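Local coordinates for protein 2-hydroxyisobutyryl-CoA synthetase (Aquincola tertiaricarbonis, PDB 6HDX) that belongs to the AMP-binding enzymes of the ANL superfamily and combines a large nucleotide-binding region with a smaller C-terminal domain, at residues G220-A225 with L247-E252; P253-P258 with V272-S277. All blocks are in the same frame, centred on the assembly; numbering follows the deposited sequence.

Contact 1 (220-225 with 247-252) and contact 2 (253-258 with 272-277) follow one another along the chain, and their centres are about 8 Å apart. They exemplify a familiar principle of alpha/beta proteins, in which ligands bind beyond the carboxyl ends of parallel strands. Strands 246-249 and 271-274 are sheet neighbours: Leu247 O lies 2.9 Å from Tyr273 N, a probable hydrogen bond, and Phe249 CE2 packs 3.7 Å from Val272 CG1. Contact 1 joins the exit of strand 246-249 to the start of helix 222-234, while contact 2 joins the following turn to Asp274, which accepts from the amino group of 8LH. Ser250 and Gly251 of contact 1 and Gly276 and Ser277 of contact 2 border both 8LH and HIU.

Contact 1. Residues G220-A225 with L247-E252; sequences GTPSYA and LFFSGE. With 8LH ([[(2~{R},3~{S},4~{R},5~{R})-5-(6-aminopurin-9-yl)-3,4-bis(oxidanyl)oxolan-2-yl]methoxy-oxidanyl-phosphoryl] (2~{R})-2-methyl-3-oxidanyl-propanoate), chain B; HIU ((2R)-3-hydroxy-2-methylpropanoic acid), chain C.
Glu252 OE2 is gripped twice by Ser223: the hydroxyl OG donates to it at 2.7 Å from the syn side, and the backbone N at 3.1 Å, nearly along the C-O axis. The glutamate chain is extended beyond CG, and on its way to Ser223 it slides past the Pro222 ring, whose CD approaches Glu252 OE2 to 3.4 Å. The carboxylate thus serves an amide in the first turn of helix 222-234. Thr221 takes the N-cap position of the same helix, its OG1 accepting from Tyr224 N and also bonding to Phe465 O.

The Phe249 ring packs against the first turn of helix 222-234. Pro222 CA stands over its face, 4.0 Å from the centroid and only 11° off the normal, a CH-pi contact, while Ala225 CB meets Phe249 CZ obliquely at 3.4 Å. Gly220 O lies at the ring edge, near its plane, and also takes a weak hydrogen bond from Ser250 N at 3.3 Å. The contact joins elements of the beta-alpha-beta unit formed by strand 217-220, helix 222-234 and strand 246-249. Since Glu252 OE1 bonds Ala467 N, the carboxylate ties helix start, strand exit and C-terminal domain together, and the helix's amino end would probably favour its ionised form.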
# COMPACT_ATOMS: atom_id res chain seq x y z
N GLY A 220 9.86 -3.73 -8.03
CA GLY A 220 9.35 -4.87 -7.27
C GLY A 220 10.44 -5.87 -6.98
O GLY A 220 11.62 -5.51 -6.94
N THR A 221 10.07 -7.15 -6.85
CA THR A 221 11.04 -8.24 -6.66
C THR A 221 11.36 -8.86 -8.02
O THR A 221 10.50 -8.80 -8.92
CB THR A 221 10.56 -9.32 -5.65
OG1 THR A 221 9.41 -9.99 -6.16
CG2 THR A 221 10.32 -8.76 -4.23
N PRO A 222 12.59 -9.43 -8.21
CA PRO A 222 12.88 -10.10 -9.50
C PRO A 222 11.91 -11.26 -9.80
O PRO A 222 11.55 -11.48 -10.96
CB PRO A 222 14.33 -10.58 -9.33
CG PRO A 222 14.87 -9.85 -8.13
CD PRO A 222 13.71 -9.57 -7.25
N SER A 223 11.43 -11.96 -8.75
CA SER A 223 10.45 -13.05 -8.84
C SER A 223 9.13 -12.53 -9.37
O SER A 223 8.54 -13.16 -10.25
CB SER A 223 10.22 -13.70 -7.47
OG SER A 223 11.35 -14.48 -7.15
N TYR A 224 8.66 -11.38 -8.86
CA TYR A 224 7.43 -10.79 -9.36
C TYR A 224 7.52 -10.41 -10.83
O TYR A 224 6.59 -10.70 -11.57
CB TYR A 224 6.92 -9.62 -8.53
CG TYR A 224 5.50 -9.23 -8.91
CD1 TYR A 224 4.57 -10.19 -9.33
CD2 TYR A 224 5.08 -7.92 -8.83
CE1 TYR A 224 3.26 -9.85 -9.62
CE2 TYR A 224 3.77 -7.56 -9.15
CZ TYR A 224 2.86 -8.53 -9.54
OH TYR A 224 1.58 -8.16 -9.84
N ALA A 225 8.63 -9.81 -11.27
CA ALA A 225 8.81 -9.48 -12.69
C ALA A 225 8.65 -10.72 -13.62
O ALA A 225 7.99 -10.62 -14.65
CB ALA A 225 10.15 -8.82 -12.92
N LEU A 247 13.61 -1.77 -15.17
CA LEU A 247 12.98 -2.43 -14.03
C LEU A 247 14.07 -2.44 -12.96
O LEU A 247 15.21 -2.74 -13.28
CB LEU A 247 12.52 -3.87 -14.35
CG LEU A 247 11.49 -4.04 -15.48
CD1 LEU A 247 12.19 -4.30 -16.83
CD2 LEU A 247 10.53 -5.21 -15.17
N PHE A 248 13.75 -2.01 -11.74
CA PHE A 248 14.72 -1.99 -10.65
C PHE A 248 14.16 -2.78 -9.50
O PHE A 248 13.00 -2.63 -9.17
CB PHE A 248 15.19 -0.57 -10.30
CG PHE A 248 14.22 0.38 -9.65
CD1 PHE A 248 13.19 0.97 -10.38
CD2 PHE A 248 14.40 0.78 -8.32
CE1 PHE A 248 12.32 1.89 -9.78
CE2 PHE A 248 13.55 1.72 -7.73
CZ PHE A 248 12.51 2.26 -8.46
N PHE A 249 14.94 -3.70 -8.97
CA PHE A 249 14.48 -4.64 -7.95
C PHE A 249 15.29 -4.65 -6.68
O PHE A 249 16.51 -4.40 -6.70
CB PHE A 249 14.52 -6.09 -8.52
CG PHE A 249 13.89 -6.30 -9.88
CD1 PHE A 249 12.53 -6.08 -10.08
CD2 PHE A 249 14.66 -6.77 -10.95
CE1 PHE A 249 11.96 -6.26 -11.34
CE2 PHE A 249 14.08 -6.98 -12.20
CZ PHE A 249 12.73 -6.73 -12.39
N SER A 250 14.63 -5.11 -5.61
CA SER A 250 15.22 -5.36 -4.29
C SER A 250 14.41 -6.45 -3.58
O SER A 250 13.31 -6.79 -4.03
CB SER A 250 15.29 -4.07 -3.47
OG SER A 250 14.05 -3.72 -2.89
N GLY A 251 14.96 -6.98 -2.48
CA GLY A 251 14.26 -7.92 -1.62
C GLY A 251 14.83 -9.31 -1.58
O GLY A 251 14.59 -10.03 -0.62
N GLU A 252 15.58 -9.71 -2.63
CA GLU A 252 16.14 -11.04 -2.78
C GLU A 252 17.12 -11.02 -3.95
O GLU A 252 17.06 -10.10 -4.78
CB GLU A 252 15.01 -12.06 -3.10
CG GLU A 252 14.11 -11.65 -4.27
CD GLU A 252 13.15 -12.70 -4.79
OE1 GLU A 252 12.93 -13.72 -4.10
OE2 GLU A 252 12.61 -12.50 -5.89
C1 8LH B . 18.79 -9.04 -1.23
C2 8LH B . 18.68 -7.95 -2.00
C3 8LH B . 19.36 -7.91 -3.18
C4 8LH B . 17.42 -7.67 -0.25
N1 8LH B . 20.19 -8.90 -3.54
N2 8LH B . 19.55 -10.10 -1.60
O1 8LH B . 13.85 -4.56 -0.29
C5 8LH B . 14.93 -4.02 0.44
C6 8LH B . 14.58 -4.16 1.93
C7 8LH B . 13.33 -3.36 2.31
C8 8LH B . 14.42 -5.65 2.34
O2 8LH B . 14.18 -6.53 1.52
O3 8LH B . 14.59 -5.87 3.68
P1 8LH B . 14.25 -7.26 4.36
O4 8LH B . 12.78 -7.52 3.88
O5 8LH B . 14.44 -7.27 5.81
O6 8LH B . 15.24 -8.33 3.71
C9 8LH B . 16.64 -8.07 3.71
C10 8LH B . 17.33 -9.29 3.16
O7 8LH B . 16.78 -9.56 1.84
C11 8LH B . 18.76 -8.96 2.93
O8 8LH B . 19.52 -9.16 4.14
C12 8LH B . 19.11 -10.00 1.83
O9 8LH B . 19.25 -11.38 2.37
C13 8LH B . 17.88 -9.91 0.95
N3 8LH B . 18.01 -8.87 -0.15
N4 8LH B . 17.82 -7.12 -1.39
C14 8LH B . 20.30 -10.05 -2.76
N5 8LH B . 19.22 -6.86 -3.98
O1 HIU C . 16.58 -4.33 0.66
C1 HIU C . 15.39 -4.78 1.15
O2 HIU C . 15.04 -5.96 1.11
C2 HIU C . 14.42 -3.66 1.62
C3 HIU C . 13.33 -4.10 2.61
C4 HIU C . 13.73 -3.15 0.38
O3 HIU C . 13.35 -4.25 -0.42

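Contact 2. Residues P253-P258 with V272-S277; sequences PGASVP and VYDCGS. With 8LH ([[(2~{R},3~{S},4~{R},5~{R})-5-(6-aminopurin-9-yl)-3,4-bis(oxidanyl)oxolan-2-yl]methoxy-oxidanyl-phosphoryl] (2~{R})-2-methyl-3-oxidanyl-propanoate), chain B; HIU ((2R)-3-hydroxy-2-methylpropanoic acid), chain C.
Ser256 OG donates to Asp274 OD2 from the anti side of the carboxylate, 34° out of its plane, in a short bond of 2.7 Å. The other oxygen has different partners. Asp274 OD1 accepts from the amino nitrogen N5 of 8LH at 3.0 Å, with an angle of 154°, and from a water 2.7 Å away that in turn accepts from Ala255 N. With CG anti to the backbone N (chi1 -163°), the aspartate directs its carboxylate between the 253-258 loop and the purine, one oxygen for the protein hydroxyl and the other for ligand and water. The amino group has a second acceptor in Cys275 O, 2.8 Å from 8LH N5, so the purine edge is held by a side chain and a main-chain carbonyl together; Pro253 packs near the same base.

Ala255 adds apolar contact beside the carboxylate. Ala255 CB lies 3.5 Å from Asp274 OD1 and 3.9 Å from Val272 CG1. Ala255 and Ser256 are the two central residues of a type I turn from Gly254 to Val257, closed by a backbone hydrogen bond from Val257 N to Gly254 O.

Strand 271-274 ends the five-stranded parallel sheet as counted within this chain, while Asp274 and Gly276 make backbone bonds to Gly289 and Val287. Ala255 and Val272 both rest on Phe249 of the adjoining strand 246-249, and Val272 also meets Lys261 and Ile264 of helix 258-268.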
# COMPACT_ATOMS: atom_id res chain seq x y z
N PRO A 253 17.97 -12.07 -4.10
CA PRO A 253 18.85 -12.13 -5.28
C PRO A 253 18.02 -12.34 -6.56
O PRO A 253 16.85 -12.74 -6.48
CB PRO A 253 19.76 -13.33 -4.99
CG PRO A 253 19.57 -13.65 -3.54
CD PRO A 253 18.16 -13.26 -3.25
N GLY A 254 18.62 -12.04 -7.71
CA GLY A 254 17.94 -12.21 -8.99
C GLY A 254 18.40 -11.21 -10.02
O GLY A 254 18.77 -11.61 -11.12
N ALA A 255 18.42 -9.92 -9.65
CA ALA A 255 18.79 -8.81 -10.54
C ALA A 255 20.27 -8.83 -10.94
O ALA A 255 20.63 -8.22 -11.96
CB ALA A 255 18.38 -7.48 -9.94
N SER A 256 21.12 -9.58 -10.22
CA SER A 256 22.53 -9.81 -10.58
C SER A 256 22.77 -11.30 -10.77
O SER A 256 23.91 -11.76 -10.70
CB SER A 256 23.47 -9.20 -9.55
OG SER A 256 23.36 -7.79 -9.55
N VAL A 257 21.70 -12.07 -11.02
CA VAL A 257 21.82 -13.52 -11.25
C VAL A 257 21.85 -13.77 -12.78
O VAL A 257 20.91 -13.40 -13.48
CB VAL A 257 20.78 -14.36 -10.46
CG1 VAL A 257 20.86 -15.83 -10.82
CG2 VAL A 257 20.99 -14.18 -8.96
N PRO A 258 22.99 -14.33 -13.28
CA PRO A 258 23.20 -14.50 -14.74
C PRO A 258 21.97 -14.73 -15.65
O PRO A 258 21.60 -13.80 -16.39
CB PRO A 258 24.18 -15.66 -14.78
CG PRO A 258 25.06 -15.40 -13.59
CD PRO A 258 24.19 -14.75 -12.53
N VAL A 272 17.67 -3.96 -16.48
CA VAL A 272 17.41 -4.41 -15.10
C VAL A 272 18.48 -3.82 -14.19
O VAL A 272 19.67 -3.91 -14.50
CB VAL A 272 17.32 -5.97 -15.01
CG1 VAL A 272 17.45 -6.47 -13.58
CG2 VAL A 272 16.02 -6.49 -15.64
N TYR A 273 18.06 -3.23 -13.07
CA TYR A 273 18.98 -2.69 -12.07
C TYR A 273 18.77 -3.40 -10.75
O TYR A 273 17.63 -3.64 -10.37
CB TYR A 273 18.84 -1.16 -11.91
CG TYR A 273 19.14 -0.44 -13.20
CD1 TYR A 273 20.37 -0.57 -13.83
CD2 TYR A 273 18.14 0.28 -13.86
CE1 TYR A 273 20.63 0.04 -15.06
CE2 TYR A 273 18.40 0.90 -15.09
CZ TYR A 273 19.65 0.79 -15.67
OH TYR A 273 19.90 1.41 -16.87
N ASP A 274 19.89 -3.73 -10.08
CA ASP A 274 19.90 -4.34 -8.74
C ASP A 274 20.10 -3.23 -7.70
O ASP A 274 20.86 -2.28 -7.94
CB ASP A 274 21.03 -5.38 -8.65
CG ASP A 274 20.97 -6.40 -7.52
OD1 ASP A 274 19.90 -6.53 -6.88
OD2 ASP A 274 21.98 -7.08 -7.29
N CYS A 275 19.35 -3.31 -6.57
CA CYS A 275 19.45 -2.41 -5.41
C CYS A 275 18.97 -3.15 -4.17
O CYS A 275 18.36 -4.22 -4.28
CB CYS A 275 18.70 -1.09 -5.62
SG CYS A 275 16.89 -1.22 -5.61
N GLY A 276 19.23 -2.59 -2.99
CA GLY A 276 18.72 -3.17 -1.76
C GLY A 276 19.67 -3.80 -0.78
O GLY A 276 20.30 -4.83 -1.07
N SER A 277 19.71 -3.23 0.43
CA SER A 277 20.47 -3.76 1.55
C SER A 277 19.45 -4.44 2.47
O SER A 277 19.08 -5.58 2.19
CB SER A 277 21.25 -2.66 2.25
OG SER A 277 20.40 -1.62 2.70
C1 8LH B . 18.79 -9.04 -1.23
C2 8LH B . 18.68 -7.95 -2.00
C3 8LH B . 19.36 -7.91 -3.18
C4 8LH B . 17.42 -7.67 -0.25
N1 8LH B . 20.19 -8.90 -3.54
N2 8LH B . 19.55 -10.10 -1.60
O1 8LH B . 13.85 -4.56 -0.29
C5 8LH B . 14.93 -4.02 0.44
C6 8LH B . 14.58 -4.16 1.93
C7 8LH B . 13.33 -3.36 2.31
C8 8LH B . 14.42 -5.65 2.34
O2 8LH B . 14.18 -6.53 1.52
O3 8LH B . 14.59 -5.87 3.68
P1 8LH B . 14.25 -7.26 4.36
O4 8LH B . 12.78 -7.52 3.88
O5 8LH B . 14.44 -7.27 5.81
O6 8LH B . 15.24 -8.33 3.71
C9 8LH B . 16.64 -8.07 3.71
C10 8LH B . 17.33 -9.29 3.16
O7 8LH B . 16.78 -9.56 1.84
C11 8LH B . 18.76 -8.96 2.93
O8 8LH B . 19.52 -9.16 4.14
C12 8LH B . 19.11 -10.00 1.83
O9 8LH B . 19.25 -11.38 2.37
C13 8LH B . 17.88 -9.91 0.95
N3 8LH B . 18.01 -8.87 -0.15
N4 8LH B . 17.82 -7.12 -1.39
C14 8LH B . 20.30 -10.05 -2.76
N5 8LH B . 19.22 -6.86 -3.98
O1 HIU C . 16.58 -4.33 0.66
C1 HIU C . 15.39 -4.78 1.15
O2 HIU C . 15.04 -5.96 1.11
C2 HIU C . 14.42 -3.66 1.62
C3 HIU C . 13.33 -4.10 2.61
C4 HIU C . 13.73 -3.15 0.38
O3 HIU C . 13.35 -4.25 -0.42
O HOH W 1 18.17 -8.66 -6.88